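Local coordinates for multidrug resistance protein (Vibrio cholerae, PDB 1YC9) that probably forms the trimeric outer membrane channel through which a multidrug efflux system expels toxic compounds from the cell, at residues His37-Pro47 with Leu220-Arg230; Arg156-Ala167 with Leu409-Ser420. The protein carries 1 engineered substitution. One frame throughout, in Å; residues are numbered along the deposited sequence.

How the contacts relate
Both contacts lie in the helical part of an outer membrane factor, a trimer in which the helices form a tunnel and the strands a barrel. Contact 1 joins the end of helix 33-44 to the end of helix 189-223; contact 2 packs helix 117-183 against helix 398-433. Along the chain their segments alternate: 37-47, 156-167, 220-230, 409-420. Their centres are about 28 Å apart and their nearest atoms about 8 Å, so they do not touch. Helices 117-183 and 189-223, consecutive in the chain, connect them: 117-183 also packs on contact 1, and 189-223 also packs on contact 2. Contact 1 thus lies at helix ends, whereas contact 2 belongs to the long coiled-coil body.

Contact 1. Residues His37-Pro47 with Leu220-Arg230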
loop_
_atom_site.group_PDB
_atom_site.type_symbol
_atom_site.label_atom_id
_atom_site.label_comp_id
_atom_site.label_asym_id
_atom_site.label_seq_id
_atom_site.Cartn_x
_atom_site.Cartn_y
_atom_site.Cartn_z
ATOM N N HIS A 37 -25.660 10.924 13.109
ATOM C CA HIS A 37 -25.016 10.709 14.387
ATOM C C HIS A 37 -23.679 9.928 14.270
ATOM O O HIS A 37 -22.685 10.273 14.930
ATOM C CB HIS A 37 -25.934 9.975 15.341
ATOM C CG HIS A 37 -25.672 10.309 16.774
ATOM N ND1 HIS A 37 -24.725 9.651 17.531
ATOM C CD2 HIS A 37 -26.222 11.247 17.592
ATOM C CE1 HIS A 37 -24.694 10.167 18.749
ATOM N NE2 HIS A 37 -25.595 11.134 18.813
ATOM N N LEU A 38 -23.679 8.892 13.433
ATOM C CA LEU A 38 -22.472 8.109 13.157
ATOM C C LEU A 38 -21.368 8.996 12.593
ATOM O O LEU A 38 -20.253 8.966 13.084
ATOM C CB LEU A 38 -22.791 6.974 12.167
ATOM C CG LEU A 38 -23.613 5.831 12.751
ATOM C CD1 LEU A 38 -24.158 4.923 11.668
ATOM C CD2 LEU A 38 -22.785 5.053 13.732
ATOM N N ILE A 39 -21.688 9.827 11.612
ATOM C CA ILE A 39 -20.657 10.646 11.020
ATOM C C ILE A 39 -20.197 11.703 12.044
ATOM O O ILE A 39 -18.993 11.902 12.295
ATOM C CB ILE A 39 -21.124 11.208 9.697
ATOM C CG1 ILE A 39 -21.247 10.044 8.699
ATOM C CG2 ILE A 39 -20.172 12.255 9.200
ATOM C CD1 ILE A 39 -21.804 10.424 7.360
ATOM N N GLU A 40 -21.160 12.342 12.700
ATOM C CA GLU A 40 -20.842 13.332 13.715
ATOM C C GLU A 40 -19.939 12.825 14.831
ATOM O O GLU A 40 -18.980 13.495 15.179
ATOM C CB GLU A 40 -22.126 13.930 14.254
ATOM C CG GLU A 40 -22.744 14.799 13.166
ATOM C CD GLU A 40 -24.193 15.133 13.148
ATOM O OE1 GLU A 40 -24.822 14.947 14.206
ATOM O OE2 GLU A 40 -24.742 15.479 12.075
ATOM N N GLU A 41 -20.209 11.620 15.328
ATOM C CA GLU A 41 -19.360 10.944 16.312
ATOM C C GLU A 41 -17.923 10.791 15.811
ATOM O O GLU A 41 -16.974 11.116 16.539
ATOM C CB GLU A 41 -19.905 9.550 16.662
ATOM C CG GLU A 41 -21.133 9.524 17.549
ATOM C CD GLU A 41 -21.786 8.130 17.540
ATOM O OE1 GLU A 41 -21.117 7.145 17.880
ATOM O OE2 GLU A 41 -22.958 8.005 17.158
ATOM N N ALA A 42 -17.779 10.265 14.598
ATOM C CA ALA A 42 -16.478 10.028 13.989
ATOM C C ALA A 42 -15.706 11.330 13.796
ATOM O O ALA A 42 -14.517 11.340 13.951
ATOM C CB ALA A 42 -16.626 9.342 12.640
ATOM N N LEU A 43 -16.397 12.410 13.396
ATOM C CA LEU A 43 -15.741 13.697 13.188
ATOM C C LEU A 43 -15.431 14.498 14.482
ATOM O O LEU A 43 -14.712 15.482 14.443
ATOM C CB LEU A 43 -16.565 14.530 12.210
ATOM C CG LEU A 43 -16.605 13.953 10.778
ATOM C CD1 LEU A 43 -17.433 14.866 9.850
ATOM C CD2 LEU A 43 -15.217 13.687 10.173
ATOM N N GLN A 44 -15.985 14.063 15.608
ATOM C CA GLN A 44 -15.741 14.741 16.878
ATOM C C GLN A 44 -14.532 14.145 17.591
ATOM O O GLN A 44 -13.645 14.862 18.053
ATOM C CB GLN A 44 -16.976 14.653 17.777
ATOM C CG GLN A 44 -16.964 15.621 18.949
ATOM N N HIS A 45 -14.513 12.820 17.670
ATOM C CA HIS A 45 -13.418 12.079 18.245
ATOM C C HIS A 45 -13.445 10.662 17.660
ATOM O O HIS A 45 -14.427 9.946 17.800
ATOM C CB HIS A 45 -13.508 12.009 19.778
ATOM C CG HIS A 45 -12.237 11.545 20.433
ATOM N ND1 HIS A 45 -12.011 10.226 20.777
ATOM C CD2 HIS A 45 -11.106 12.218 20.768
ATOM C CE1 HIS A 45 -10.804 10.108 21.307
ATOM N NE2 HIS A 45 -10.231 11.299 21.311
ATOM N N SER A 46 -12.363 10.292 16.985
ATOM C CA SER A 46 -12.135 8.932 16.479
ATOM C C SER A 46 -10.645 8.895 16.121
ATOM O O SER A 46 -10.061 9.943 15.891
ATOM C CB SER A 46 -12.992 8.627 15.263
ATOM O OG SER A 46 -12.616 9.367 14.100
ATOM N N PRO A 47 -10.013 7.725 16.091
ATOM C CA PRO A 47 -8.598 7.647 15.708
ATOM C C PRO A 47 -8.249 8.212 14.319
ATOM O O PRO A 47 -7.237 8.859 14.194
ATOM C CB PRO A 47 -8.295 6.144 15.811
ATOM C CG PRO A 47 -9.275 5.660 16.857
ATOM C CD PRO A 47 -10.539 6.416 16.540
ATOM N N LEU A 220 -19.134 -0.542 10.956
ATOM C CA LEU A 220 -19.593 0.823 11.265
ATOM C C LEU A 220 -19.122 1.288 12.636
ATOM O O LEU A 220 -18.605 2.387 12.771
ATOM C CB LEU A 220 -21.097 0.953 11.144
ATOM C CG LEU A 220 -21.687 1.039 9.739
ATOM C CD1 LEU A 220 -23.209 0.704 9.650
ATOM C CD2 LEU A 220 -21.430 2.451 9.118
ATOM N N ALA A 221 -19.219 0.438 13.651
ATOM C CA ALA A 221 -18.710 0.766 14.957
ATOM C C ALA A 221 -17.220 1.120 14.887
ATOM O O ALA A 221 -16.801 2.132 15.452
ATOM C CB ALA A 221 -18.922 -0.384 15.929
ATOM N N ALA A 222 -16.431 0.292 14.197
ATOM C CA ALA A 222 -15.001 0.529 14.058
ATOM C C ALA A 222 -14.717 1.835 13.279
ATOM O O ALA A 222 -13.801 2.619 13.646
ATOM C CB ALA A 222 -14.316 -0.661 13.367
ATOM N N LEU A 223 -15.517 2.083 12.266
ATOM C CA LEU A 223 -15.341 3.271 11.407
ATOM C C LEU A 223 -15.548 4.556 12.175
ATOM O O LEU A 223 -14.938 5.567 11.795
ATOM C CB LEU A 223 -16.229 3.270 10.155
ATOM C CG LEU A 223 -15.768 2.293 9.081
ATOM C CD1 LEU A 223 -16.853 2.062 8.050
ATOM C CD2 LEU A 223 -14.518 2.777 8.359
ATOM N N VAL A 224 -16.346 4.516 13.244
ATOM C CA VAL A 224 -16.561 5.682 14.059
ATOM C C VAL A 224 -15.692 5.651 15.318
ATOM O O VAL A 224 -15.896 6.446 16.233
ATOM C CB VAL A 224 -18.066 5.975 14.334
ATOM C CG1 VAL A 224 -18.830 5.934 13.029
ATOM C CG2 VAL A 224 -18.666 4.999 15.307
ATOM N N GLY A 225 -14.727 4.740 15.365
ATOM C CA GLY A 225 -13.739 4.727 16.404
ATOM C C GLY A 225 -14.222 4.104 17.658
ATOM O O GLY A 225 -13.719 4.391 18.740
ATOM N N GLN A 226 -15.199 3.225 17.549
ATOM C CA GLN A 226 -15.752 2.631 18.752
ATOM C C GLN A 226 -15.605 1.145 18.753
ATOM O O GLN A 226 -15.269 0.519 17.738
ATOM C CB GLN A 226 -17.190 3.129 19.012
ATOM C CG GLN A 226 -17.146 4.623 19.367
ATOM C CD GLN A 226 -18.489 5.323 19.321
ATOM O OE1 GLN A 226 -19.397 4.941 20.047
ATOM N NE2 GLN A 226 -18.608 6.374 18.514
ATOM N N GLY A 227 -15.701 0.604 19.961
ATOM C CA GLY A 227 -15.662 -0.810 20.164
ATOM C C GLY A 227 -16.972 -1.365 19.642
ATOM O O GLY A 227 -17.871 -0.633 19.223
ATOM N N PRO A 228 -17.080 -2.676 19.668
ATOM C CA PRO A 228 -18.276 -3.349 19.173
ATOM C C PRO A 228 -19.572 -3.203 19.951
ATOM O O PRO A 228 -20.586 -3.614 19.381
ATOM C CB PRO A 228 -17.818 -4.805 19.063
ATOM C CG PRO A 228 -16.731 -4.944 20.025
ATOM C CD PRO A 228 -16.027 -3.627 20.046
ATOM N N ASP A 229 -19.593 -2.600 21.151
ATOM C CA ASP A 229 -20.842 -2.206 21.845
ATOM C C ASP A 229 -21.659 -1.096 21.160
ATOM O O ASP A 229 -22.874 -0.988 21.339
ATOM C CB ASP A 229 -20.519 -1.681 23.252
ATOM C CG ASP A 229 -20.421 -2.789 24.287
ATOM O OD1 ASP A 229 -19.772 -3.826 24.009
ATOM O OD2 ASP A 229 -20.961 -2.697 25.412
ATOM N N ARG A 230 -20.985 -0.221 20.435
ATOM C CA ARG A 230 -21.658 0.737 19.586
ATOM C C ARG A 230 -22.496 0.061 18.494
ATOM O O ARG A 230 -23.491 0.636 17.996
ATOM C CB ARG A 230 -20.621 1.670 18.944
ATOM C CG ARG A 230 -21.172 2.720 18.031
ATOM C CD ARG A 230 -22.135 3.671 18.768
ATOM N NE ARG A 230 -22.719 4.708 17.945
ATOM C CZ ARG A 230 -23.849 4.606 17.268
ATOM N NH1 ARG A 230 -24.303 5.663 16.611
ATOM N NH2 ARG A 230 -24.531 3.471 17.231
HETATM O O HOH W 1 -12.982 7.142 11.836
#
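E41 and R230 form a bidentate salt bridge beside a Schellman motif that ends helix 189-223. In that motif G225, at positive phi, is the C-prime residue, with Q226 N bonded to A221 O and G225 N to A222 O. The carboxylate and guanidinium are nearly coplanar, 16° apart, and meet side-on: R230 NE reaches E41 OE1 at 2.9 Å and R230 NH1 reaches E41 OE2 at 2.8 Å, both on syn lone pairs. Q226 NE2 takes the anti lone pair of E41 OE1 at 2.7 Å. These three N-H groups across the contact hold the carboxylate's rotation, and the charge of R230 probably favours its ionised form. CG of R230 stands opposite its backbone N (chi1 180°), and a bend at chi2 brings the guanidinium to E41.

Apolar contacts continue the interface. L38 CD2 lies over one face of the R230 guanidinium, toward its rim, and meets V224 CG1 at 4.1 Å. A42 CB faces V224 CB at 4.0 Å, while I147 of helix 117-183 packs on A42 from outside the pair. G225 passes close to the start of helix 47-67, its CA 3.6 Å from P47 CD; P47 also packs on A343 of a second subunit.

S46, the N-cap of that helix, gives its OG proton to A42 O at 2.7 Å, and one water bridges S46 OG to L223 O.

Contact 2. Residues Arg156-Ala167 with Leu409-Ser420; sequences RLYANQETVHAA and LNNQRALVNLQS
T163 and V416 lie side by side, pointing opposite ways, each a knob in the other helix's hole, as in an antiparallel coiled coil. T163 fits into the hole formed by L409, Q412, R413 and V416; V416 fills the one lined by R156, A159, N160 and T163. The local axes approach to 9.5 Å at an angle of 157°. V416 CG1 presses on A159 CB at 3.3 Å, a tight carbon contact, and its CG2 meets T163 OG1 at 3.6 Å.

N160 lies crosswise to R413, their amide and guanidinium planes 71° apart. R413 NE gives a nearly straight bond (167°) to N160 OD1 at 2.9 Å, lying in the carbonyl plane of the amide. The other end of that amide is held too: N160 ND2 donates to R156 O at 2.9 Å, from above that carbonyl's plane, so both ends resist rotation. A bend at chi3 carries the R413 guanidinium alongside helix 117-183, where V164 CG2 lies over one of its faces.

At one end, R156 CB lies against S420 OG at 3.4 Å; at the other, A167 CB packs on L409 CD1 at 3.9 Å.

Helix 189-223 covers the flank near V164 and R413 through I209, and its E205 forms a salt bridge with R413; helix 326-391 packs on N411 and L418 of helix 398-433.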
loop_
_atom_site.group_PDB
_atom_site.type_symbol
_atom_site.label_atom_id
_atom_site.label_comp_id
_atom_site.label_asym_id
_atom_site.label_seq_id
_atom_site.Cartn_x
_atom_site.Cartn_y
_atom_site.Cartn_z
ATOM N N ARG A 156 -28.575 -1.898 2.084
ATOM C CA ARG A 156 -28.714 -2.888 1.050
ATOM C C ARG A 156 -28.950 -4.249 1.691
ATOM O O ARG A 156 -29.784 -5.026 1.203
ATOM C CB ARG A 156 -27.492 -2.966 0.169
ATOM C CG ARG A 156 -27.671 -3.756 -1.107
ATOM C CD ARG A 156 -26.396 -4.057 -1.885
ATOM N NE ARG A 156 -25.537 -4.938 -1.120
ATOM C CZ ARG A 156 -25.663 -6.255 -1.041
ATOM N NH1 ARG A 156 -24.838 -6.941 -0.275
ATOM N NH2 ARG A 156 -26.607 -6.898 -1.695
ATOM N N LEU A 157 -28.195 -4.529 2.742
ATOM C CA LEU A 157 -28.319 -5.803 3.450
ATOM C C LEU A 157 -29.703 -5.950 4.093
ATOM O O LEU A 157 -30.338 -7.033 4.002
ATOM C CB LEU A 157 -27.203 -5.967 4.465
ATOM C CG LEU A 157 -25.871 -6.255 3.797
ATOM C CD1 LEU A 157 -24.750 -6.057 4.838
ATOM C CD2 LEU A 157 -25.832 -7.637 3.150
ATOM N N TYR A 158 -30.175 -4.897 4.737
ATOM C CA TYR A 158 -31.503 -4.910 5.372
ATOM C C TYR A 158 -32.589 -5.082 4.317
ATOM O O TYR A 158 -33.534 -5.822 4.545
ATOM C CB TYR A 158 -31.780 -3.645 6.194
ATOM C CG TYR A 158 -31.461 -3.738 7.640
ATOM C CD1 TYR A 158 -30.244 -3.248 8.135
ATOM C CD2 TYR A 158 -32.349 -4.298 8.538
ATOM C CE1 TYR A 158 -29.938 -3.298 9.473
ATOM C CE2 TYR A 158 -32.035 -4.368 9.930
ATOM C CZ TYR A 158 -30.823 -3.853 10.377
ATOM O OH TYR A 158 -30.460 -3.875 11.679
ATOM N N ALA A 159 -32.428 -4.472 3.138
ATOM C CA ALA A 159 -33.379 -4.680 2.048
ATOM C C ALA A 159 -33.403 -6.131 1.566
ATOM O O ALA A 159 -34.478 -6.689 1.329
ATOM C CB ALA A 159 -33.078 -3.715 0.840
ATOM N N ASN A 160 -32.214 -6.729 1.398
ATOM C CA ASN A 160 -32.127 -8.124 1.026
ATOM C C ASN A 160 -32.712 -9.017 2.138
ATOM O O ASN A 160 -33.389 -9.984 1.828
ATOM C CB ASN A 160 -30.689 -8.508 0.690
ATOM C CG ASN A 160 -30.329 -8.178 -0.734
ATOM O OD1 ASN A 160 -30.428 -8.997 -1.601
ATOM N ND2 ASN A 160 -29.915 -6.936 -0.979
ATOM N N GLN A 161 -32.528 -8.632 3.404
ATOM C CA GLN A 161 -33.148 -9.343 4.489
ATOM C C GLN A 161 -34.682 -9.321 4.353
ATOM O O GLN A 161 -35.313 -10.361 4.451
ATOM C CB GLN A 161 -32.722 -8.800 5.821
ATOM C CG GLN A 161 -33.457 -9.474 7.022
ATOM C CD GLN A 161 -33.115 -8.856 8.347
ATOM O OE1 GLN A 161 -33.460 -7.708 8.614
ATOM N NE2 GLN A 161 -32.471 -9.609 9.183
ATOM N N GLU A 162 -35.274 -8.162 4.078
ATOM C CA GLU A 162 -36.728 -8.088 3.990
ATOM C C GLU A 162 -37.231 -8.971 2.845
ATOM O O GLU A 162 -38.195 -9.761 2.992
ATOM C CB GLU A 162 -37.159 -6.647 3.777
ATOM C CG GLU A 162 -38.612 -6.404 4.103
ATOM C CD GLU A 162 -38.921 -4.925 4.170
ATOM O OE1 GLU A 162 -39.097 -4.365 3.085
ATOM O OE2 GLU A 162 -38.975 -4.338 5.287
ATOM N N THR A 163 -36.578 -8.853 1.709
ATOM C CA THR A 163 -36.920 -9.612 0.504
ATOM C C THR A 163 -36.822 -11.136 0.677
ATOM O O THR A 163 -37.750 -11.912 0.289
ATOM C CB THR A 163 -35.991 -9.175 -0.608
ATOM O OG1 THR A 163 -36.211 -7.779 -0.872
ATOM C CG2 THR A 163 -36.277 -9.885 -1.929
ATOM N N VAL A 164 -35.741 -11.556 1.305
ATOM C CA VAL A 164 -35.492 -12.988 1.484
ATOM C C VAL A 164 -36.407 -13.557 2.604
ATOM O O VAL A 164 -36.932 -14.668 2.477
ATOM C CB VAL A 164 -33.978 -13.277 1.679
ATOM C CG1 VAL A 164 -33.718 -14.739 2.086
ATOM C CG2 VAL A 164 -33.196 -12.964 0.412
ATOM N N HIS A 165 -36.610 -12.805 3.668
ATOM C CA HIS A 165 -37.510 -13.214 4.744
ATOM C C HIS A 165 -38.944 -13.377 4.201
ATOM O O HIS A 165 -39.608 -14.383 4.498
ATOM C CB HIS A 165 -37.452 -12.218 5.897
ATOM C CG HIS A 165 -38.413 -12.505 6.998
ATOM N ND1 HIS A 165 -39.753 -12.207 6.900
ATOM C CD2 HIS A 165 -38.227 -13.011 8.240
ATOM C CE1 HIS A 165 -40.364 -12.571 8.017
ATOM N NE2 HIS A 165 -39.458 -13.040 8.852
ATOM N N ALA A 166 -39.404 -12.423 3.388
ATOM C CA ALA A 166 -40.745 -12.497 2.784
ATOM C C ALA A 166 -40.849 -13.692 1.856
ATOM O O ALA A 166 -41.878 -14.419 1.889
ATOM C CB ALA A 166 -41.094 -11.238 2.028
ATOM N N ALA A 167 -39.814 -13.934 1.047
ATOM C CA ALA A 167 -39.795 -15.118 0.230
ATOM C C ALA A 167 -39.839 -16.391 1.100
ATOM O O ALA A 167 -40.547 -17.345 0.738
ATOM C CB ALA A 167 -38.605 -15.166 -0.715
ATOM N N LEU A 409 -37.677 -14.186 -6.929
ATOM C CA LEU A 409 -36.714 -13.862 -5.913
ATOM C C LEU A 409 -35.413 -13.320 -6.516
ATOM O O LEU A 409 -34.868 -12.413 -5.958
ATOM C CB LEU A 409 -36.409 -15.082 -5.023
ATOM C CG LEU A 409 -35.393 -14.855 -3.880
ATOM C CD1 LEU A 409 -35.801 -13.677 -3.010
ATOM C CD2 LEU A 409 -35.231 -16.148 -2.945
ATOM N N ASN A 410 -34.897 -13.917 -7.573
ATOM C CA ASN A 410 -33.647 -13.472 -8.176
ATOM C C ASN A 410 -33.802 -12.026 -8.664
ATOM O O ASN A 410 -32.957 -11.182 -8.406
ATOM C CB ASN A 410 -33.231 -14.377 -9.332
ATOM C CG ASN A 410 -32.695 -15.690 -8.856
ATOM O OD1 ASN A 410 -32.299 -15.797 -7.692
ATOM N ND2 ASN A 410 -32.683 -16.687 -9.730
ATOM N N ASN A 411 -34.944 -11.739 -9.291
ATOM C CA ASN A 411 -35.210 -10.402 -9.820
ATOM C C ASN A 411 -35.481 -9.371 -8.734
ATOM O O ASN A 411 -35.037 -8.253 -8.842
ATOM C CB ASN A 411 -36.349 -10.429 -10.852
ATOM C CG ASN A 411 -36.034 -11.286 -12.060
ATOM O OD1 ASN A 411 -34.925 -11.304 -12.506
ATOM N ND2 ASN A 411 -37.037 -11.906 -12.646
ATOM N N GLN A 412 -36.129 -9.770 -7.647
ATOM C CA GLN A 412 -36.378 -8.898 -6.529
ATOM C C GLN A 412 -35.071 -8.498 -5.871
ATOM O O GLN A 412 -34.899 -7.366 -5.492
ATOM C CB GLN A 412 -37.275 -9.567 -5.489
ATOM C CG GLN A 412 -38.718 -9.647 -5.879
ATOM C CD GLN A 412 -39.535 -10.446 -4.854
ATOM O OE1 GLN A 412 -39.049 -11.452 -4.256
ATOM N NE2 GLN A 412 -40.770 -10.007 -4.641
ATOM N N ARG A 413 -34.146 -9.440 -5.729
ATOM C CA ARG A 413 -32.863 -9.106 -5.148
ATOM C C ARG A 413 -32.071 -8.181 -6.056
ATOM O O ARG A 413 -31.454 -7.227 -5.562
ATOM C CB ARG A 413 -32.110 -10.376 -4.832
ATOM C CG ARG A 413 -32.778 -10.995 -3.635
ATOM C CD ARG A 413 -32.064 -12.164 -3.090
ATOM N NE ARG A 413 -30.960 -11.745 -2.222
ATOM C CZ ARG A 413 -30.027 -12.602 -1.798
ATOM N NH1 ARG A 413 -30.127 -13.875 -2.164
ATOM N NH2 ARG A 413 -29.021 -12.206 -1.022
ATOM N N ALA A 414 -32.101 -8.453 -7.357
ATOM C CA ALA A 414 -31.434 -7.599 -8.345
ATOM C C ALA A 414 -31.980 -6.203 -8.251
ATOM O O ALA A 414 -31.245 -5.234 -8.251
ATOM C CB ALA A 414 -31.568 -8.172 -9.750
ATOM N N LEU A 415 -33.295 -6.088 -8.147
ATOM C CA LEU A 415 -33.907 -4.767 -8.000
ATOM C C LEU A 415 -33.492 -4.024 -6.768
ATOM O O LEU A 415 -33.141 -2.855 -6.852
ATOM C CB LEU A 415 -35.427 -4.882 -8.084
ATOM C CG LEU A 415 -36.168 -3.553 -8.009
ATOM C CD1 LEU A 415 -35.679 -2.567 -9.053
ATOM C CD2 LEU A 415 -37.667 -3.832 -8.177
ATOM N N VAL A 416 -33.519 -4.680 -5.610
ATOM C CA VAL A 416 -33.132 -4.064 -4.346
ATOM C C VAL A 416 -31.664 -3.622 -4.471
ATOM O O VAL A 416 -31.287 -2.573 -3.989
ATOM C CB VAL A 416 -33.301 -5.093 -3.193
ATOM C CG1 VAL A 416 -32.259 -4.952 -2.126
ATOM C CG2 VAL A 416 -34.723 -5.049 -2.624
ATOM N N ASN A 417 -30.818 -4.433 -5.104
ATOM C CA ASN A 417 -29.429 -4.034 -5.223
ATOM C C ASN A 417 -29.240 -2.782 -6.119
ATOM O O ASN A 417 -28.326 -1.968 -5.873
ATOM C CB ASN A 417 -28.578 -5.173 -5.729
ATOM C CG ASN A 417 -28.462 -6.298 -4.729
ATOM O OD1 ASN A 417 -28.181 -7.468 -5.088
ATOM N ND2 ASN A 417 -28.672 -5.981 -3.499
ATOM N N LEU A 418 -30.060 -2.666 -7.150
ATOM C CA LEU A 418 -30.045 -1.477 -8.061
ATOM C C LEU A 418 -30.596 -0.217 -7.421
ATOM O O LEU A 418 -30.105 0.904 -7.668
ATOM C CB LEU A 418 -30.759 -1.754 -9.391
ATOM C CG LEU A 418 -30.035 -2.647 -10.395
ATOM C CD1 LEU A 418 -30.985 -3.017 -11.522
ATOM C CD2 LEU A 418 -28.800 -1.961 -11.012
ATOM N N GLN A 419 -31.622 -0.382 -6.596
ATOM C CA GLN A 419 -32.148 0.708 -5.763
ATOM C C GLN A 419 -31.112 1.207 -4.779
ATOM O O GLN A 419 -30.898 2.415 -4.642
ATOM C CB GLN A 419 -33.411 0.264 -5.030
ATOM C CG GLN A 419 -34.554 0.019 -5.993
ATOM C CD GLN A 419 -35.754 -0.653 -5.369
ATOM O OE1 GLN A 419 -35.644 -1.373 -4.370
ATOM N NE2 GLN A 419 -36.916 -0.418 -5.970
ATOM N N SER A 420 -30.401 0.286 -4.134
ATOM C CA SER A 420 -29.271 0.648 -3.291
ATOM C C SER A 420 -28.154 1.340 -4.055
ATOM O O SER A 420 -27.501 2.259 -3.530
ATOM C CB SER A 420 -28.681 -0.593 -2.585
ATOM O OG SER A 420 -27.506 -0.213 -1.872
HETATM O O HOH W 2 -27.460 -9.662 -0.028
HETATM O O HOH W 3 -39.715 -11.444 -1.596
#